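Local coordinates for siderophore periplasmic binding protein (Thermobifida fusca, PDB 5DH0) that probably binds ferric fuscachelin-type siderophores in the periplasmic binding protein manner and hands them on for import, at residues I45-F50 against V63-P68; G51-L56 against A70-A75; L56-E61 against V155-R160; P131-D136 against L149-V154. One frame throughout, in Å; residues are numbered along the deposited sequence.

Contact 1: I45-F50 against V63-P68; sequences IVALEF and VGVIEP
Ile45 opens the pairing of two parallel strands: its carbonyl O accepts from Val63 N at 2.8 Å, the N-H arriving 31° out of the carbonyl plane. The strands are 45-47 and 64-66, the two arms of a beta-alpha-beta unit whose crossover helix is 52-57, and their directions differ by only 11°. At Val46 the side chain turns to one face of the sheet, where CG2 meets CG2 of Val63 at 4.0 Å, the two valines crossing at about a right angle; Val46 also touches Val87 of strand 86-88, beyond 64-66. Val46 CA directs its C-H toward Gly64 O. Ala47 is bonded to the second strand through both its N and its O: the N donates to Gly64 O at 2.9 Å and the O accepts from Ile66 N at 3.1 Å. Its CB shares the other face with Val65. Past the strand, the carbonyl carbon of Leu48 rests on CG2 of Ile66. Glu49 then runs beside Ile66, both side chains pointing the same way, while its carboxylate leads off to a salt bridge with Arg112. Ile66 reaches this far because CG1 stands anti to the backbone N (chi1 176°) and the chain stays extended, which sets its CD1 4.0 Å from Glu49 CB.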
loop_
_atom_site.group_PDB
_atom_site.type_symbol
_atom_site.label_atom_id
_atom_site.label_comp_id
_atom_site.label_asym_id
_atom_site.label_seq_id
_atom_site.Cartn_x
_atom_site.Cartn_y
_atom_site.Cartn_z
ATOM N N ILE A 45 -33.189 29.701 18.362
ATOM C CA ILE A 45 -31.967 28.940 18.594
ATOM C C ILE A 45 -30.722 29.730 18.182
ATOM O O ILE A 45 -30.664 30.271 17.070
ATOM C CB ILE A 45 -32.035 27.595 17.834
ATOM C CG1 ILE A 45 -33.185 26.764 18.401
ATOM C CG2 ILE A 45 -30.717 26.822 17.929
ATOM C CD1 ILE A 45 -33.684 25.684 17.492
ATOM N N VAL A 46 -29.745 29.827 19.084
ATOM C CA VAL A 46 -28.408 30.290 18.693
ATOM C C VAL A 46 -27.526 29.081 18.398
ATOM O O VAL A 46 -27.273 28.254 19.275
ATOM C CB VAL A 46 -27.737 31.165 19.764
ATOM C CG1 VAL A 46 -26.236 31.284 19.496
ATOM C CG2 VAL A 46 -28.363 32.543 19.776
ATOM N N ALA A 47 -27.086 28.976 17.151
ATOM C CA ALA A 47 -26.204 27.894 16.726
ATOM C C ALA A 47 -24.746 28.316 16.814
ATOM O O ALA A 47 -24.269 29.095 15.993
ATOM C CB ALA A 47 -26.540 27.457 15.298
ATOM N N LEU A 48 -24.036 27.819 17.816
ATOM C CA LEU A 48 -22.592 27.978 17.826
ATOM C C LEU A 48 -21.997 26.897 16.922
ATOM O O LEU A 48 -22.727 26.283 16.119
ATOM C CB LEU A 48 -22.039 27.909 19.245
ATOM C CG LEU A 48 -22.692 28.961 20.145
ATOM C CD1 LEU A 48 -22.174 28.888 21.561
ATOM C CD2 LEU A 48 -22.511 30.358 19.577
ATOM N N GLU A 49 -20.690 26.666 17.037
ATOM C CA GLU A 49 -20.015 25.757 16.111
ATOM C C GLU A 49 -20.666 24.367 16.099
ATOM O O GLU A 49 -21.031 23.836 17.151
ATOM C CB GLU A 49 -18.523 25.633 16.440
ATOM C CG GLU A 49 -17.730 25.024 15.288
ATOM C CD GLU A 49 -16.300 24.664 15.652
ATOM O OE1 GLU A 49 -16.075 24.223 16.808
ATOM O OE2 GLU A 49 -15.413 24.805 14.767
ATOM N N PHE A 50 -20.820 23.831 14.883
ATOM C CA PHE A 50 -21.486 22.560 14.569
ATOM C C PHE A 50 -22.996 22.624 14.748
ATOM O O PHE A 50 -23.695 21.659 14.427
ATOM C CB PHE A 50 -20.907 21.395 15.395
ATOM C CG PHE A 50 -19.434 21.225 15.210
ATOM C CD1 PHE A 50 -18.923 20.824 13.981
ATOM C CD2 PHE A 50 -18.552 21.524 16.236
ATOM C CE1 PHE A 50 -17.550 20.703 13.778
ATOM C CE2 PHE A 50 -17.188 21.396 16.051
ATOM C CZ PHE A 50 -16.683 20.989 14.816
ATOM N N VAL A 63 -31.554 32.328 15.434
ATOM C CA VAL A 63 -31.547 33.770 15.684
ATOM C C VAL A 63 -30.125 34.345 15.829
ATOM O O VAL A 63 -29.951 35.561 15.987
ATOM C CB VAL A 63 -32.369 34.120 16.934
ATOM C CG1 VAL A 63 -33.840 33.884 16.660
ATOM C CG2 VAL A 63 -31.882 33.319 18.140
ATOM N N GLY A 64 -29.121 33.468 15.748
ATOM C CA GLY A 64 -27.718 33.848 15.800
ATOM C C GLY A 64 -26.840 32.681 15.385
ATOM O O GLY A 64 -27.125 31.534 15.726
ATOM N N VAL A 65 -25.777 32.949 14.640
ATOM C CA VAL A 65 -24.884 31.872 14.211
ATOM C C VAL A 65 -23.435 32.221 14.402
ATOM O O VAL A 65 -23.076 33.391 14.517
ATOM C CB VAL A 65 -25.066 31.496 12.713
ATOM C CG1 VAL A 65 -26.418 30.908 12.476
ATOM C CG2 VAL A 65 -24.841 32.709 11.819
ATOM N N ILE A 66 -22.603 31.190 14.430
ATOM C CA ILE A 66 -21.175 31.379 14.275
ATOM C C ILE A 66 -20.940 31.876 12.858
ATOM O O ILE A 66 -21.645 31.462 11.924
ATOM C CB ILE A 66 -20.376 30.078 14.531
ATOM C CG1 ILE A 66 -18.883 30.311 14.253
ATOM C CG2 ILE A 66 -20.895 28.950 13.656
ATOM C CD1 ILE A 66 -17.994 29.155 14.603
ATOM N N GLU A 67 -19.988 32.799 12.723
ATOM C CA GLU A 67 -19.542 33.316 11.433
ATOM C C GLU A 67 -19.571 32.208 10.375
ATOM O O GLU A 67 -18.861 31.209 10.493
ATOM C CB GLU A 67 -18.131 33.909 11.576
ATOM C CG GLU A 67 -17.574 34.525 10.321
ATOM C CD GLU A 67 -18.045 35.960 10.118
ATOM O OE1 GLU A 67 -19.120 36.154 9.503
ATOM O OE2 GLU A 67 -17.350 36.890 10.589
ATOM N N PRO A 68 -20.454 32.344 9.380
ATOM C CA PRO A 68 -20.564 31.254 8.406
ATOM C C PRO A 68 -19.378 31.178 7.451
ATOM O O PRO A 68 -18.791 32.182 7.069
ATOM C CB PRO A 68 -21.868 31.567 7.653
ATOM C CG PRO A 68 -22.219 32.961 8.000
ATOM C CD PRO A 68 -21.563 33.304 9.292
#

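Contact 2: G51-L56 against A70-A75; sequences GTEVVL and ATLYTA
This is a buried packing contact between the short helix 52-57 and the loop that leads from strand 64-66 to helix 75-81, and nearly all of it is made by one side chain, Tyr73. The tyrosine reaches across to the helix and meets Thr52, Glu53 and Leu56, crossing each of them at about a right angle. Its phenol end lies against Thr52, with Tyr73 OH 3.2 Å from Thr52 CB and CG2 close to CZ. Farther back along the ring, Leu56 CD1 approaches obliquely, 3.7 Å from Tyr73 CD1. Thr52 and Leu56 stand one helical turn apart, so the ring spans a full turn. On the loop side, Leu72 CB sits over the centre of one ring face, 3.7 Å above the plane. Helix 52-57 is the crossover helix of the beta-alpha-beta unit formed with strands 45-47 and 64-66, and the loop returns to it after the second of these strands; Leu81 of the following helix also touches Thr52, Leu56 and Tyr73. Glu53 curls toward the tyrosine through a bend at chi2 (71°), which brings OE2 to 3.1 Å from Tyr73 OH, the carboxylate and ring planes being 35° apart. The same oxygen forms a salt bridge with Arg290. A water donates both to Glu53 OE2 at 3.1 Å and to Leu72 O at 3.0 Å, tying the helix to the backbone of the 3-10 segment 70-72.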
loop_
_atom_site.group_PDB
_atom_site.type_symbol
_atom_site.label_atom_id
_atom_site.label_comp_id
_atom_site.label_asym_id
_atom_site.label_seq_id
_atom_site.Cartn_x
_atom_site.Cartn_y
_atom_site.Cartn_z
ATOM N N GLY A 51 -23.501 23.754 15.236
ATOM C CA GLY A 51 -24.937 23.940 15.360
ATOM C C GLY A 51 -25.599 24.328 14.042
ATOM O O GLY A 51 -26.772 24.029 13.823
ATOM N N THR A 52 -24.855 24.996 13.162
ATOM C CA THR A 52 -25.418 25.495 11.910
ATOM C C THR A 52 -25.974 24.374 11.033
ATOM O O THR A 52 -27.076 24.489 10.490
ATOM C CB THR A 52 -24.377 26.272 11.085
ATOM O OG1 THR A 52 -23.792 27.303 11.890
ATOM C CG2 THR A 52 -25.039 26.885 9.867
ATOM N N GLU A 53 -25.209 23.292 10.901
ATOM C CA GLU A 53 -25.628 22.124 10.114
ATOM C C GLU A 53 -26.912 21.526 10.686
ATOM O O GLU A 53 -27.756 20.998 9.955
ATOM C CB GLU A 53 -24.515 21.065 10.085
ATOM C CG GLU A 53 -23.263 21.488 9.281
ATOM C CD GLU A 53 -22.422 22.589 9.965
ATOM O OE1 GLU A 53 -22.716 22.980 11.125
ATOM O OE2 GLU A 53 -21.468 23.078 9.322
ATOM N N VAL A 54 -27.069 21.631 12.000
ATOM C CA VAL A 54 -28.241 21.069 12.659
ATOM C C VAL A 54 -29.507 21.864 12.355
ATOM O O VAL A 54 -30.530 21.280 11.979
ATOM C CB VAL A 54 -28.027 20.988 14.177
ATOM C CG1 VAL A 54 -29.318 20.583 14.900
ATOM C CG2 VAL A 54 -26.913 19.998 14.471
ATOM N N VAL A 55 -29.447 23.187 12.509
ATOM C CA VAL A 55 -30.630 24.006 12.274
ATOM C C VAL A 55 -30.991 24.009 10.780
ATOM O O VAL A 55 -32.177 23.981 10.425
ATOM C CB VAL A 55 -30.465 25.470 12.810
ATOM C CG1 VAL A 55 -30.416 25.475 14.328
ATOM C CG2 VAL A 55 -29.242 26.179 12.211
ATOM N N LEU A 56 -29.995 24.008 9.898
ATOM C CA LEU A 56 -30.304 23.948 8.469
ATOM C C LEU A 56 -31.090 22.673 8.114
ATOM O O LEU A 56 -32.096 22.741 7.416
ATOM C CB LEU A 56 -29.030 24.043 7.628
ATOM C CG LEU A 56 -28.431 25.461 7.586
ATOM C CD1 LEU A 56 -27.017 25.463 7.021
ATOM C CD2 LEU A 56 -29.322 26.418 6.797
ATOM N N ALA A 70 -18.379 29.817 3.837
ATOM C CA ALA A 70 -19.022 29.460 2.568
ATOM C C ALA A 70 -18.739 28.042 2.085
ATOM O O ALA A 70 -19.625 27.376 1.539
ATOM C CB ALA A 70 -18.617 30.429 1.497
ATOM N N THR A 71 -17.509 27.584 2.283
ATOM C CA THR A 71 -17.098 26.262 1.818
ATOM C C THR A 71 -17.916 25.103 2.426
ATOM O O THR A 71 -18.048 24.062 1.798
ATOM C CB THR A 71 -15.587 26.045 2.085
ATOM O OG1 THR A 71 -15.268 26.439 3.427
ATOM C CG2 THR A 71 -14.747 26.885 1.123
ATOM N N LEU A 72 -18.505 25.293 3.607
ATOM C CA LEU A 72 -19.322 24.246 4.248
ATOM C C LEU A 72 -20.785 24.155 3.772
ATOM O O LEU A 72 -21.531 23.257 4.208
ATOM C CB LEU A 72 -19.340 24.444 5.769
ATOM C CG LEU A 72 -18.032 24.391 6.558
ATOM C CD1 LEU A 72 -18.252 24.853 7.988
ATOM C CD2 LEU A 72 -17.478 22.996 6.540
ATOM N N TYR A 73 -21.215 25.075 2.910
ATOM C CA TYR A 73 -22.644 25.175 2.590
ATOM C C TYR A 73 -22.906 25.356 1.110
ATOM O O TYR A 73 -21.997 25.711 0.360
ATOM C CB TYR A 73 -23.288 26.332 3.365
ATOM C CG TYR A 73 -22.986 26.264 4.840
ATOM C CD1 TYR A 73 -23.564 25.282 5.640
ATOM C CD2 TYR A 73 -22.097 27.163 5.430
ATOM C CE1 TYR A 73 -23.273 25.199 6.990
ATOM C CE2 TYR A 73 -21.805 27.093 6.778
ATOM C CZ TYR A 73 -22.397 26.109 7.552
ATOM O OH TYR A 73 -22.101 26.038 8.891
ATOM N N THR A 74 -24.153 25.111 0.695
ATOM C CA THR A 74 -24.561 25.392 -0.680
ATOM C C THR A 74 -24.522 26.902 -0.840
ATOM O O THR A 74 -24.564 27.635 0.147
ATOM C CB THR A 74 -25.980 24.853 -1.030
ATOM O OG1 THR A 74 -26.974 25.613 -0.329
ATOM C CG2 THR A 74 -26.120 23.360 -0.693
ATOM N N ALA A 75 -24.435 27.370 -2.079
ATOM C CA ALA A 75 -24.426 28.814 -2.351
ATOM C C ALA A 75 -25.663 29.488 -1.760
ATOM O O ALA A 75 -25.570 30.519 -1.120
ATOM C CB ALA A 75 -24.361 29.076 -3.828
HETATM O O HOH W 1 -21.058 21.591 6.627
#

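Contact 3: L56-E61 against V155-R160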
loop_
_atom_site.group_PDB
_atom_site.type_symbol
_atom_site.label_atom_id
_atom_site.label_comp_id
_atom_site.label_asym_id
_atom_site.label_seq_id
_atom_site.Cartn_x
_atom_site.Cartn_y
_atom_site.Cartn_z
ATOM N N LEU A 56 -29.995 24.008 9.898
ATOM C CA LEU A 56 -30.304 23.948 8.469
ATOM C C LEU A 56 -31.090 22.673 8.114
ATOM O O LEU A 56 -32.096 22.741 7.416
ATOM C CB LEU A 56 -29.030 24.043 7.628
ATOM C CG LEU A 56 -28.431 25.461 7.586
ATOM C CD1 LEU A 56 -27.017 25.463 7.021
ATOM C CD2 LEU A 56 -29.322 26.418 6.797
ATOM N N GLU A 57 -30.649 21.521 8.609
ATOM C CA GLU A 57 -31.269 20.253 8.239
ATOM C C GLU A 57 -32.667 20.120 8.818
ATOM O O GLU A 57 -33.517 19.458 8.241
ATOM C CB GLU A 57 -30.395 19.080 8.692
ATOM C CG GLU A 57 -29.140 18.919 7.831
ATOM C CD GLU A 57 -28.221 17.797 8.304
ATOM O OE1 GLU A 57 -27.353 17.381 7.500
ATOM O OE2 GLU A 57 -28.349 17.340 9.471
ATOM N N ALA A 58 -32.881 20.768 9.959
ATOM C CA ALA A 58 -34.140 20.745 10.671
ATOM C C ALA A 58 -35.117 21.810 10.158
ATOM O O ALA A 58 -36.239 21.927 10.665
ATOM C CB ALA A 58 -33.890 20.941 12.146
ATOM N N GLY A 59 -34.682 22.582 9.159
ATOM C CA GLY A 59 -35.455 23.696 8.636
ATOM C C GLY A 59 -35.768 24.790 9.652
ATOM O O GLY A 59 -36.825 25.413 9.596
ATOM N N ILE A 60 -34.855 25.025 10.585
ATOM C CA ILE A 60 -35.020 26.088 11.572
ATOM C C ILE A 60 -34.181 27.315 11.221
ATOM O O ILE A 60 -33.020 27.183 10.863
ATOM C CB ILE A 60 -34.632 25.597 12.978
ATOM C CG1 ILE A 60 -35.653 24.586 13.486
ATOM C CG2 ILE A 60 -34.468 26.758 13.946
ATOM C CD1 ILE A 60 -35.152 23.796 14.663
ATOM N N GLU A 61 -34.768 28.504 11.303
ATOM C CA GLU A 61 -33.996 29.738 11.154
ATOM C C GLU A 61 -33.440 30.164 12.513
ATOM O O GLU A 61 -34.195 30.577 13.406
ATOM C CB GLU A 61 -34.851 30.858 10.566
ATOM C CG GLU A 61 -35.393 30.588 9.170
ATOM C CD GLU A 61 -36.096 31.807 8.565
ATOM O OE1 GLU A 61 -35.561 32.937 8.666
ATOM O OE2 GLU A 61 -37.189 31.635 7.986
ATOM N N VAL A 155 -33.228 19.594 19.187
ATOM C CA VAL A 155 -34.034 20.656 18.576
ATOM C C VAL A 155 -35.305 20.077 17.948
ATOM O O VAL A 155 -36.030 20.774 17.226
ATOM C CB VAL A 155 -33.242 21.465 17.491
ATOM C CG1 VAL A 155 -31.943 22.030 18.063
ATOM C CG2 VAL A 155 -32.973 20.613 16.258
ATOM N N GLY A 156 -35.551 18.794 18.204
ATOM C CA GLY A 156 -36.788 18.135 17.805
ATOM C C GLY A 156 -36.769 17.472 16.439
ATOM O O GLY A 156 -37.819 17.075 15.922
ATOM N N ASP A 157 -35.576 17.335 15.860
ATOM C CA ASP A 157 -35.421 16.789 14.514
ATOM C C ASP A 157 -34.862 15.358 14.558
ATOM O O ASP A 157 -34.302 14.859 13.575
ATOM C CB ASP A 157 -34.508 17.706 13.687
ATOM C CG ASP A 157 -34.546 17.396 12.206
ATOM O OD1 ASP A 157 -35.636 17.045 11.698
ATOM O OD2 ASP A 157 -33.481 17.501 11.553
ATOM N N GLY A 158 -35.031 14.706 15.706
ATOM C CA GLY A 158 -34.483 13.380 15.948
ATOM C C GLY A 158 -34.839 12.297 14.943
ATOM O O GLY A 158 -34.014 11.426 14.647
ATOM N N GLU A 159 -36.050 12.340 14.400
ATOM C CA GLU A 159 -36.472 11.269 13.509
ATOM C C GLU A 159 -35.847 11.326 12.114
ATOM O O GLU A 159 -35.473 10.281 11.567
ATOM C CB GLU A 159 -37.985 11.247 13.388
ATOM C CG GLU A 159 -38.457 9.986 12.700
ATOM C CD GLU A 159 -39.961 9.931 12.528
ATOM O OE1 GLU A 159 -40.681 10.187 13.524
ATOM O OE2 GLU A 159 -40.415 9.619 11.397
ATOM N N ARG A 160 -35.734 12.520 11.528
ATOM C CA ARG A 160 -35.015 12.648 10.259
ATOM C C ARG A 160 -33.552 12.277 10.428
ATOM O O ARG A 160 -32.971 11.563 9.607
ATOM C CB ARG A 160 -35.100 14.060 9.701
ATOM C CG ARG A 160 -34.406 14.187 8.344
ATOM C CD ARG A 160 -33.927 15.605 8.098
ATOM N NE ARG A 160 -33.081 16.064 9.202
ATOM C CZ ARG A 160 -31.773 15.829 9.288
ATOM N NH1 ARG A 160 -31.162 15.140 8.327
ATOM N NH2 ARG A 160 -31.078 16.270 10.334
HETATM O O HOH W 2 -28.199 14.308 9.043
#
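Arg160 meets Glu57 by way of two torsions: CG anti to the backbone N carries the chain out from its helix, and a bend at chi3 (54°) swings the guanidinium across the end of helix 52-57. Glu57 approaches over one face of that group, its CB 3.3 Å above the plane and nearer the rim than the centre. The two side chains cross at about a right angle, and carboxylate and guanidinium planes are 58° apart. The salt bridge between Glu57 OE2 and Arg160 NH2 spans 3.1 Å, but as a hydrogen bond it is weak, bent to 128°. A water links the pair a second way, donating to Glu57 OE2 and accepting from Arg160 NH1. The firmer grip is on Asp157: Arg160 NE, at 2.8 Å, and Arg160 NH2, at 3.0 Å, both bind Asp157 OD2 side-on within the guanidinium plane. Ala58 CB packs against this carboxylate, 3.5 Å from Asp157 OD2. Beyond the charges, Ile60 CD1 touches Val155 CB at 4.1 Å, and Ile45 of strand 45-47 touches both residues. The contact joins two helix ends, each closed by a Schellman motif with a glycine at positive phi, Gly59 and Gly156; the second is followed by the start of helix 158-178. Glu57 OE1 has its own partner in Thr291 OG1. With two carboxylates drawing on one guanidinium, the network probably favours charged forms of all three groups and limits rotation of the arginine.

Contact 4: P131-D136 against L149-V154; sequences PTVFFD and LELSRV
The ring of Phe135 lies flat against Glu150: the CB methylene sits over the ring centre, 3.6 Å from the centroid and only 9° off the normal, a CH-pi contact. The two side chains cross at about a right angle. Leu151 takes the ring's edge instead, its CD2 near the ring plane and 3.3 Å from Phe135 CD1, as the leucine and phenylalanine slide past each other in opposite directions. Val154, one turn on from Glu150, also comes to the edge, with CG2 4.4 Å from Phe135 CE1. The ring is thus met on a face and along its rim by successive parts of one helix. Helix 142-154 here packs on strand 132-137, an outermost strand of the five-stranded parallel sheet within this chain; the segments 132-136 and 149-154 run nearly antiparallel, at 157°, their axes 9.2 Å apart at closest. Two residues back along the strand, Val133 faces the helix too, placing CG1 4.2 Å from Leu151 CD2 and 4.3 Å from Val154 CG2. Phe134, between them, turns to the other side of the sheet, toward Tyr119. Glu150 bends at chi2 (-56°), carrying its carboxylate away from the hydrocarbon contact to Arg153 on the same helix, where Glu150 OE2 and Arg153 NH1 form a salt bridge of 2.7 Å. Arg153 NE has a second acid, Glu162 of the following helix.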
loop_
_atom_site.group_PDB
_atom_site.type_symbol
_atom_site.label_atom_id
_atom_site.label_comp_id
_atom_site.label_asym_id
_atom_site.label_seq_id
_atom_site.Cartn_x
_atom_site.Cartn_y
_atom_site.Cartn_z
ATOM N N PRO A 131 -31.082 28.390 28.268
ATOM C CA PRO A 131 -30.628 26.998 28.357
ATOM C C PRO A 131 -29.552 26.684 27.307
ATOM O O PRO A 131 -29.711 27.015 26.133
ATOM C CB PRO A 131 -31.904 26.195 28.100
ATOM C CG PRO A 131 -32.999 27.093 28.539
ATOM C CD PRO A 131 -32.551 28.497 28.250
ATOM N N THR A 132 -28.460 26.062 27.734
ATOM C CA THR A 132 -27.342 25.807 26.838
ATOM C C THR A 132 -26.978 24.328 26.749
ATOM O O THR A 132 -26.704 23.685 27.767
ATOM C CB THR A 132 -26.109 26.602 27.274
ATOM O OG1 THR A 132 -26.435 27.997 27.317
ATOM C CG2 THR A 132 -24.956 26.378 26.300
ATOM N N VAL A 133 -26.974 23.794 25.528
ATOM C CA VAL A 133 -26.678 22.377 25.297
ATOM C C VAL A 133 -25.424 22.176 24.468
ATOM O O VAL A 133 -25.409 22.485 23.275
ATOM C CB VAL A 133 -27.828 21.654 24.579
ATOM C CG1 VAL A 133 -27.444 20.202 24.292
ATOM C CG2 VAL A 133 -29.086 21.707 25.412
ATOM N N PHE A 134 -24.385 21.655 25.117
ATOM C CA PHE A 134 -23.126 21.271 24.483
ATOM C C PHE A 134 -22.920 19.748 24.472
ATOM O O PHE A 134 -23.126 19.085 25.496
ATOM C CB PHE A 134 -21.947 21.909 25.212
ATOM C CG PHE A 134 -21.818 23.388 25.009
ATOM C CD1 PHE A 134 -21.813 23.931 23.735
ATOM C CD2 PHE A 134 -21.642 24.235 26.098
ATOM C CE1 PHE A 134 -21.666 25.299 23.548
ATOM C CE2 PHE A 134 -21.489 25.600 25.920
ATOM C CZ PHE A 134 -21.507 26.137 24.640
ATOM N N PHE A 135 -22.503 19.195 23.332
ATOM C CA PHE A 135 -22.052 17.806 23.295
ATOM C C PHE A 135 -20.571 17.709 22.940
ATOM O O PHE A 135 -20.114 18.257 21.926
ATOM C CB PHE A 135 -22.866 16.987 22.303
ATOM C CG PHE A 135 -24.257 16.721 22.755
ATOM C CD1 PHE A 135 -25.306 17.466 22.264
ATOM C CD2 PHE A 135 -24.521 15.734 23.680
ATOM C CE1 PHE A 135 -26.594 17.232 22.678
ATOM C CE2 PHE A 135 -25.814 15.501 24.103
ATOM C CZ PHE A 135 -26.848 16.261 23.601
ATOM N N ASP A 136 -19.828 17.017 23.792
ATOM C CA ASP A 136 -18.436 16.705 23.519
ATOM C C ASP A 136 -18.328 15.654 22.431
ATOM O O ASP A 136 -19.150 14.745 22.337
ATOM C CB ASP A 136 -17.721 16.204 24.774
ATOM C CG ASP A 136 -17.641 17.253 25.864
ATOM O OD1 ASP A 136 -16.974 18.285 25.649
ATOM O OD2 ASP A 136 -18.231 17.038 26.943
ATOM N N LEU A 149 -25.986 14.375 15.375
ATOM C CA LEU A 149 -27.186 13.570 15.569
ATOM C C LEU A 149 -27.847 13.923 16.913
ATOM O O LEU A 149 -29.067 14.060 16.991
ATOM C CB LEU A 149 -26.857 12.073 15.510
ATOM C CG LEU A 149 -27.958 11.133 16.001
ATOM C CD1 LEU A 149 -29.133 11.185 15.040
ATOM C CD2 LEU A 149 -27.461 9.696 16.169
ATOM N N GLU A 150 -27.047 14.094 17.964
ATOM C CA GLU A 150 -27.583 14.444 19.283
ATOM C C GLU A 150 -28.222 15.827 19.321
ATOM O O GLU A 150 -29.285 16.019 19.922
ATOM C CB GLU A 150 -26.487 14.377 20.359
ATOM C CG GLU A 150 -26.002 12.976 20.650
ATOM C CD GLU A 150 -27.139 12.056 21.046
ATOM O OE1 GLU A 150 -28.162 12.554 21.578
ATOM O OE2 GLU A 150 -27.019 10.834 20.805
ATOM N N LEU A 151 -27.564 16.799 18.700
ATOM C CA LEU A 151 -28.114 18.144 18.629
ATOM C C LEU A 151 -29.436 18.107 17.864
ATOM O O LEU A 151 -30.377 18.837 18.200
ATOM C CB LEU A 151 -27.114 19.100 17.975
ATOM C CG LEU A 151 -25.882 19.330 18.857
ATOM C CD1 LEU A 151 -24.878 20.262 18.173
ATOM C CD2 LEU A 151 -26.289 19.872 20.218
ATOM N N SER A 152 -29.511 17.240 16.852
ATOM C CA SER A 152 -30.724 17.097 16.062
ATOM C C SER A 152 -31.895 16.641 16.922
ATOM O O SER A 152 -33.024 17.130 16.775
ATOM C CB SER A 152 -30.513 16.117 14.924
ATOM O OG SER A 152 -29.765 16.710 13.889
ATOM N N ARG A 153 -31.628 15.700 17.822
ATOM C CA ARG A 153 -32.681 15.192 18.679
ATOM C C ARG A 153 -33.167 16.328 19.577
ATOM O O ARG A 153 -34.367 16.526 19.754
ATOM C CB ARG A 153 -32.189 13.993 19.501
ATOM C CG ARG A 153 -32.044 12.726 18.684
ATOM C CD ARG A 153 -31.449 11.616 19.510
ATOM N NE ARG A 153 -31.285 10.392 18.735
ATOM C CZ ARG A 153 -30.285 9.537 18.910
ATOM N NH1 ARG A 153 -29.363 9.787 19.831
ATOM N NH2 ARG A 153 -30.194 8.446 18.162
ATOM N N VAL A 154 -32.225 17.095 20.108
ATOM C CA VAL A 154 -32.543 18.150 21.062
ATOM C C VAL A 154 -33.404 19.272 20.465
ATOM O O VAL A 154 -34.256 19.818 21.159
ATOM C CB VAL A 154 -31.244 18.717 21.665
ATOM C CG1 VAL A 154 -31.311 20.215 21.854
ATOM C CG2 VAL A 154 -30.952 18.017 22.978
#

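Overall arrangement
Contacts 1, 3 and 4 lie in the lobe built on the parallel sheet ordered 86-88, 64-66, 45-47, 106-112, 132-137; contact 2 starts there and reaches, by its loop, toward the other lobe. Contact 1 pairs two inner strands; contact 4 sets a helix on a border strand, centres 13 Å apart. Contacts 2 and 3 share Leu56 and helix 52-57, centres also 13 Å apart. Contacts 1, 2 and 3 interleave along the chain, while contact 4 falls between the segments of contact 3. Ala47 packs on Val55, and Val54 on Leu151, uniting strand, crossover helix and helix 142-154. Helix 158-178 then leads toward the other lobe, consistent with siderophore-binding proteins whose lobes one long helix joins.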